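Local coordinates for pyoverdine biosynthesis protein PvcB (PDB 4YLM) that catalyses the iron- and 2-oxoglutarate-dependent oxidation of tyrosine isonitrile in the biosynthesis of paerucumarin, at residues A5-L17 / L29-L43. Numbering follows the deposited sequence.
Sequences AYLSDQPVRLSPL and LLLEPGRPGMHVGEL
Leu-14 and Leu-31 point the same way from neighbouring strands on the buried face of an antiparallel pair, CD2 of Leu-14 pressed to 3.5 Å from CG of Leu-31. Next to them Val-12 CG1 abuts both methyls of Leu-43, 3.4 Å from its CD2, and Val-12 also touches Trp-47 of helix 45-55. Leu-29, with CG anti to its backbone N (chi1 -175°), sends CD1 over one face of the Tyr-6 ring, 3.9 Å from the centroid, a CH-pi contact. Strand 12-16 pairs with strand 29-33 through reciprocal backbone bonds at Arg-13/Glu-32 and Ser-15/Leu-30, and strand 29-33 runs parallel to strand 57-60, so the antiparallel pair, joined by a long loop, extends the mixed sheet of this TauD/TfdA-family oxygenase. The other face, bearing Arg-13, Ser-15, Leu-30 and Glu-32, is looser and watered. There the Arg-13 chain, bent at chi3 (-71°), turns the guanidinium edge to Pro-33 O, which lies close to its plane and accepts from NH2 at 3.0 Å and from NE at 3.3 Å. Glu-32 CB sits over one guanidinium face, whereas Glu-32 OE2 stands off the plane, 3.7 Å from Arg-13 NH1, a long salt bridge with no N-H aimed at the oxygen. Two waters donate to this OE2, one also bonded to Ser-15 OG.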
loop_
_atom_site.group_PDB
_atom_site.type_symbol
_atom_site.label_atom_id
_atom_site.label_comp_id
_atom_site.label_asym_id
_atom_site.label_seq_id
_atom_site.Cartn_x
_atom_site.Cartn_y
_atom_site.Cartn_z
ATOM N N ALA A 5 13.897 13.630 5.163
ATOM C CA ALA A 5 13.361 13.686 3.813
ATOM C C ALA A 5 11.988 13.043 3.647
ATOM O O ALA A 5 11.457 13.007 2.551
ATOM C CB ALA A 5 14.340 13.073 2.841
ATOM N N TYR A 6 11.409 12.543 4.726
ATOM C CA TYR A 6 10.182 11.775 4.595
ATOM C C TYR A 6 8.972 12.572 5.019
ATOM O O TYR A 6 8.956 13.150 6.098
ATOM C CB TYR A 6 10.258 10.505 5.428
ATOM C CG TYR A 6 11.363 9.600 5.015
ATOM C CD1 TYR A 6 11.338 8.987 3.772
ATOM C CD2 TYR A 6 12.438 9.350 5.859
ATOM C CE1 TYR A 6 12.339 8.148 3.380
ATOM C CE2 TYR A 6 13.458 8.513 5.468
ATOM C CZ TYR A 6 13.396 7.914 4.216
ATOM O OH TYR A 6 14.392 7.075 3.795
ATOM N N LEU A 7 7.976 12.618 4.138
ATOM C CA LEU A 7 6.645 13.089 4.480
ATOM C C LEU A 7 5.613 12.050 4.021
ATOM O O LEU A 7 5.556 11.649 2.839
ATOM C CB LEU A 7 6.361 14.476 3.903
ATOM C CG LEU A 7 6.515 15.572 4.968
ATOM C CD1 LEU A 7 6.050 16.926 4.458
ATOM C CD2 LEU A 7 5.758 15.191 6.224
ATOM N N SER A 8 4.840 11.578 4.992
ATOM C CA SER A 8 3.946 10.450 4.790
ATOM C C SER A 8 2.538 10.946 4.555
ATOM O O SER A 8 2.211 12.084 4.890
ATOM C CB SER A 8 3.950 9.572 6.045
ATOM O OG SER A 8 3.297 8.344 5.795
ATOM N N ASP A 9 1.702 10.098 3.968
ATOM C CA ASP A 9 0.277 10.374 3.939
ATOM C C ASP A 9 -0.402 9.699 5.132
ATOM O O ASP A 9 -1.612 9.810 5.304
ATOM C CB ASP A 9 -0.349 9.918 2.613
ATOM C CG ASP A 9 0.222 8.600 2.118
ATOM O OD1 ASP A 9 0.856 7.876 2.915
ATOM O OD2 ASP A 9 0.044 8.289 0.922
ATOM N N GLN A 10 0.388 9.001 5.947
ATOM C CA GLN A 10 -0.113 8.350 7.160
ATOM C C GLN A 10 0.046 9.304 8.356
ATOM O O GLN A 10 0.898 10.191 8.333
ATOM C CB GLN A 10 0.652 7.044 7.412
ATOM C CG GLN A 10 0.424 5.960 6.329
ATOM C CD GLN A 10 -0.972 5.361 6.378
ATOM O OE1 GLN A 10 -1.624 5.353 7.427
ATOM N NE2 GLN A 10 -1.435 4.845 5.245
ATOM N N PRO A 11 -0.770 9.129 9.407
ATOM C CA PRO A 11 -0.661 10.038 10.570
ATOM C C PRO A 11 0.504 9.666 11.488
ATOM O O PRO A 11 0.338 9.173 12.620
ATOM C CB PRO A 11 -2.019 9.876 11.267
ATOM C CG PRO A 11 -2.385 8.413 10.989
ATOM C CD PRO A 11 -1.842 8.127 9.571
ATOM N N VAL A 12 1.716 9.898 10.988
ATOM C CA VAL A 12 2.937 9.538 11.702
ATOM C C VAL A 12 4.038 10.531 11.352
ATOM O O VAL A 12 3.932 11.235 10.371
ATOM C CB VAL A 12 3.493 8.159 11.263
ATOM C CG1 VAL A 12 2.606 7.041 11.721
ATOM C CG2 VAL A 12 3.674 8.134 9.742
ATOM N N ARG A 13 5.097 10.581 12.156
ATOM C CA ARG A 13 6.266 11.378 11.797
ATOM C C ARG A 13 7.342 10.382 11.436
ATOM O O ARG A 13 7.650 9.502 12.236
ATOM C CB ARG A 13 6.753 12.222 12.982
ATOM C CG ARG A 13 5.950 13.486 13.244
ATOM C CD ARG A 13 6.271 14.058 14.635
ATOM N NE ARG A 13 5.722 13.213 15.700
ATOM C CZ ARG A 13 6.391 12.818 16.781
ATOM N NH1 ARG A 13 7.657 13.188 16.971
ATOM N NH2 ARG A 13 5.785 12.050 17.677
ATOM N N LEU A 14 7.921 10.526 10.249
ATOM C CA LEU A 14 8.966 9.630 9.799
ATOM C C LEU A 14 10.328 10.317 9.796
ATOM O O LEU A 14 10.446 11.505 9.486
ATOM C CB LEU A 14 8.676 9.148 8.378
ATOM C CG LEU A 14 7.374 8.395 8.113
ATOM C CD1 LEU A 14 7.360 7.852 6.698
ATOM C CD2 LEU A 14 7.184 7.271 9.089
ATOM N N SER A 15 11.369 9.569 10.118
ATOM C CA SER A 15 12.705 10.101 9.894
ATOM C C SER A 15 13.740 8.993 9.782
ATOM O O SER A 15 13.484 7.845 10.159
ATOM C CB SER A 15 13.069 11.130 10.977
ATOM O OG SER A 15 12.981 10.578 12.257
ATOM N N PRO A 16 14.913 9.327 9.233
ATOM C CA PRO A 16 15.980 8.331 9.099
ATOM C C PRO A 16 16.319 7.715 10.460
ATOM O O PRO A 16 16.283 8.408 11.467
ATOM C CB PRO A 16 17.177 9.155 8.600
ATOM C CG PRO A 16 16.589 10.396 8.014
ATOM C CD PRO A 16 15.319 10.667 8.766
ATOM N N LEU A 17 16.602 6.417 10.478
ATOM C CA LEU A 17 17.049 5.740 11.689
ATOM C C LEU A 17 18.498 6.139 11.971
ATOM O O LEU A 17 19.326 6.144 11.059
ATOM C CB LEU A 17 16.989 4.221 11.498
ATOM C CG LEU A 17 17.284 3.391 12.753
ATOM C CD1 LEU A 17 16.216 3.641 13.801
ATOM C CD2 LEU A 17 17.401 1.897 12.427
ATOM N N LEU A 29 14.253 2.952 9.417
ATOM C CA LEU A 29 13.333 4.082 9.445
ATOM C C LEU A 29 12.747 4.211 10.838
ATOM O O LEU A 29 12.422 3.211 11.469
ATOM C CB LEU A 29 12.221 3.871 8.408
ATOM C CG LEU A 29 11.209 5.004 8.202
ATOM C CD1 LEU A 29 11.903 6.166 7.488
ATOM C CD2 LEU A 29 10.018 4.506 7.370
ATOM N N LEU A 30 12.656 5.439 11.343
ATOM C CA LEU A 30 12.042 5.695 12.631
ATOM C C LEU A 30 10.640 6.213 12.380
ATOM O O LEU A 30 10.456 7.142 11.593
ATOM C CB LEU A 30 12.831 6.744 13.431
ATOM C CG LEU A 30 12.194 7.287 14.720
ATOM C CD1 LEU A 30 11.996 6.181 15.783
ATOM C CD2 LEU A 30 12.992 8.463 15.323
ATOM N N LEU A 31 9.657 5.627 13.060
ATOM C CA LEU A 31 8.274 6.112 12.976
ATOM C C LEU A 31 7.831 6.547 14.355
ATOM O O LEU A 31 8.072 5.846 15.333
ATOM C CB LEU A 31 7.332 5.009 12.502
ATOM C CG LEU A 31 7.524 4.452 11.090
ATOM C CD1 LEU A 31 8.609 3.415 11.115
ATOM C CD2 LEU A 31 6.210 3.835 10.602
ATOM N N GLU A 32 7.161 7.691 14.427
ATOM C CA GLU A 32 6.658 8.167 15.702
ATOM C C GLU A 32 5.221 8.630 15.538
ATOM O O GLU A 32 4.813 9.032 14.450
ATOM C CB GLU A 32 7.546 9.295 16.242
ATOM C CG GLU A 32 8.996 8.872 16.446
ATOM C CD GLU A 32 9.883 10.061 16.790
ATOM O OE1 GLU A 32 10.131 10.276 17.992
ATOM O OE2 GLU A 32 10.292 10.802 15.863
ATOM N N PRO A 33 4.444 8.572 16.628
ATOM C CA PRO A 33 2.997 8.806 16.560
ATOM C C PRO A 33 2.611 10.199 16.065
ATOM O O PRO A 33 3.244 11.189 16.421
ATOM C CB PRO A 33 2.532 8.580 18.014
ATOM C CG PRO A 33 3.791 8.680 18.864
ATOM C CD PRO A 33 4.896 8.200 17.983
ATOM N N GLY A 34 1.563 10.267 15.254
ATOM C CA GLY A 34 1.092 11.537 14.737
ATOM C C GLY A 34 -0.045 12.132 15.553
ATOM O O GLY A 34 -0.493 13.242 15.266
ATOM N N ARG A 35 -0.513 11.387 16.553
ATOM C CA ARG A 35 -1.584 11.843 17.438
ATOM C C ARG A 35 -1.294 11.439 18.865
ATOM O O ARG A 35 -0.718 10.383 19.109
ATOM C CB ARG A 35 -2.941 11.237 17.048
ATOM C CG ARG A 35 -3.469 11.651 15.675
ATOM C CD ARG A 35 -4.917 11.130 15.473
ATOM N NE ARG A 35 -4.987 9.668 15.381
ATOM C CZ ARG A 35 -5.174 9.001 14.240
ATOM N NH1 ARG A 35 -5.297 9.664 13.097
ATOM N NH2 ARG A 35 -5.219 7.669 14.239
ATOM N N PRO A 36 -1.734 12.261 19.829
ATOM C CA PRO A 36 -1.588 11.883 21.237
ATOM C C PRO A 36 -2.223 10.523 21.514
ATOM O O PRO A 36 -3.359 10.289 21.101
ATOM C CB PRO A 36 -2.348 12.993 21.974
ATOM C CG PRO A 36 -2.226 14.183 21.080
ATOM C CD PRO A 36 -2.301 13.612 19.667
ATOM N N GLY A 37 -1.487 9.636 22.177
ATOM C CA GLY A 37 -2.028 8.351 22.597
ATOM C C GLY A 37 -2.123 7.283 21.510
ATOM O O GLY A 37 -2.638 6.189 21.749
ATOM N N MET A 38 -1.618 7.580 20.318
ATOM C CA MET A 38 -1.742 6.638 19.200
ATOM C C MET A 38 -1.136 5.270 19.507
ATOM O O MET A 38 -0.079 5.160 20.127
ATOM C CB MET A 38 -1.140 7.234 17.929
ATOM C CG MET A 38 -1.138 6.301 16.718
ATOM S SD MET A 38 -0.539 7.190 15.256
ATOM C CE MET A 38 -1.867 8.322 14.972
ATOM N N HIS A 39 -1.826 4.223 19.075
ATOM C CA HIS A 39 -1.425 2.841 19.332
ATOM C C HIS A 39 -0.860 2.281 18.022
ATOM O O HIS A 39 -1.262 2.725 16.955
ATOM C CB HIS A 39 -2.688 2.080 19.748
ATOM C CG HIS A 39 -2.456 0.672 20.194
ATOM N ND1 HIS A 39 -2.193 -0.355 19.314
ATOM C CD2 HIS A 39 -2.530 0.105 21.425
ATOM C CE1 HIS A 39 -2.074 -1.488 19.987
ATOM N NE2 HIS A 39 -2.278 -1.236 21.268
ATOM N N VAL A 40 0.069 1.328 18.077
ATOM C CA VAL A 40 0.687 0.840 16.853
ATOM C C VAL A 40 -0.347 0.278 15.870
ATOM O O VAL A 40 -0.143 0.327 14.658
ATOM C CB VAL A 40 1.744 -0.259 17.103
ATOM C CG1 VAL A 40 2.944 0.301 17.876
ATOM C CG2 VAL A 40 1.122 -1.421 17.826
ATOM N N GLY A 41 -1.444 -0.259 16.398
ATOM C CA GLY A 41 -2.443 -0.926 15.575
ATOM C C GLY A 41 -3.246 0.010 14.690
ATOM O O GLY A 41 -3.902 -0.421 13.742
ATOM N N GLU A 42 -3.204 1.297 15.002
ATOM C CA GLU A 42 -3.884 2.297 14.185
ATOM C C GLU A 42 -3.270 2.441 12.781
ATOM O O GLU A 42 -3.948 2.870 11.853
ATOM C CB GLU A 42 -3.947 3.641 14.929
ATOM C CG GLU A 42 -4.743 3.529 16.240
ATOM C CD GLU A 42 -4.783 4.814 17.060
ATOM O OE1 GLU A 42 -5.206 5.861 16.543
ATOM O OE2 GLU A 42 -4.413 4.761 18.243
ATOM N N LEU A 43 -2.006 2.063 12.618
ATOM C CA LEU A 43 -1.370 2.113 11.297
ATOM C C LEU A 43 -1.711 0.840 10.519
ATOM O O LEU A 43 -1.887 -0.216 11.115
ATOM C CB LEU A 43 0.156 2.251 11.447
ATOM C CG LEU A 43 0.616 3.479 12.248
ATOM C CD1 LEU A 43 2.142 3.503 12.374
ATOM C CD2 LEU A 43 0.116 4.748 11.565
HETATM O O HOH W 1 10.247 10.318 13.149
HETATM O O HOH W 2 10.309 13.593 15.313
#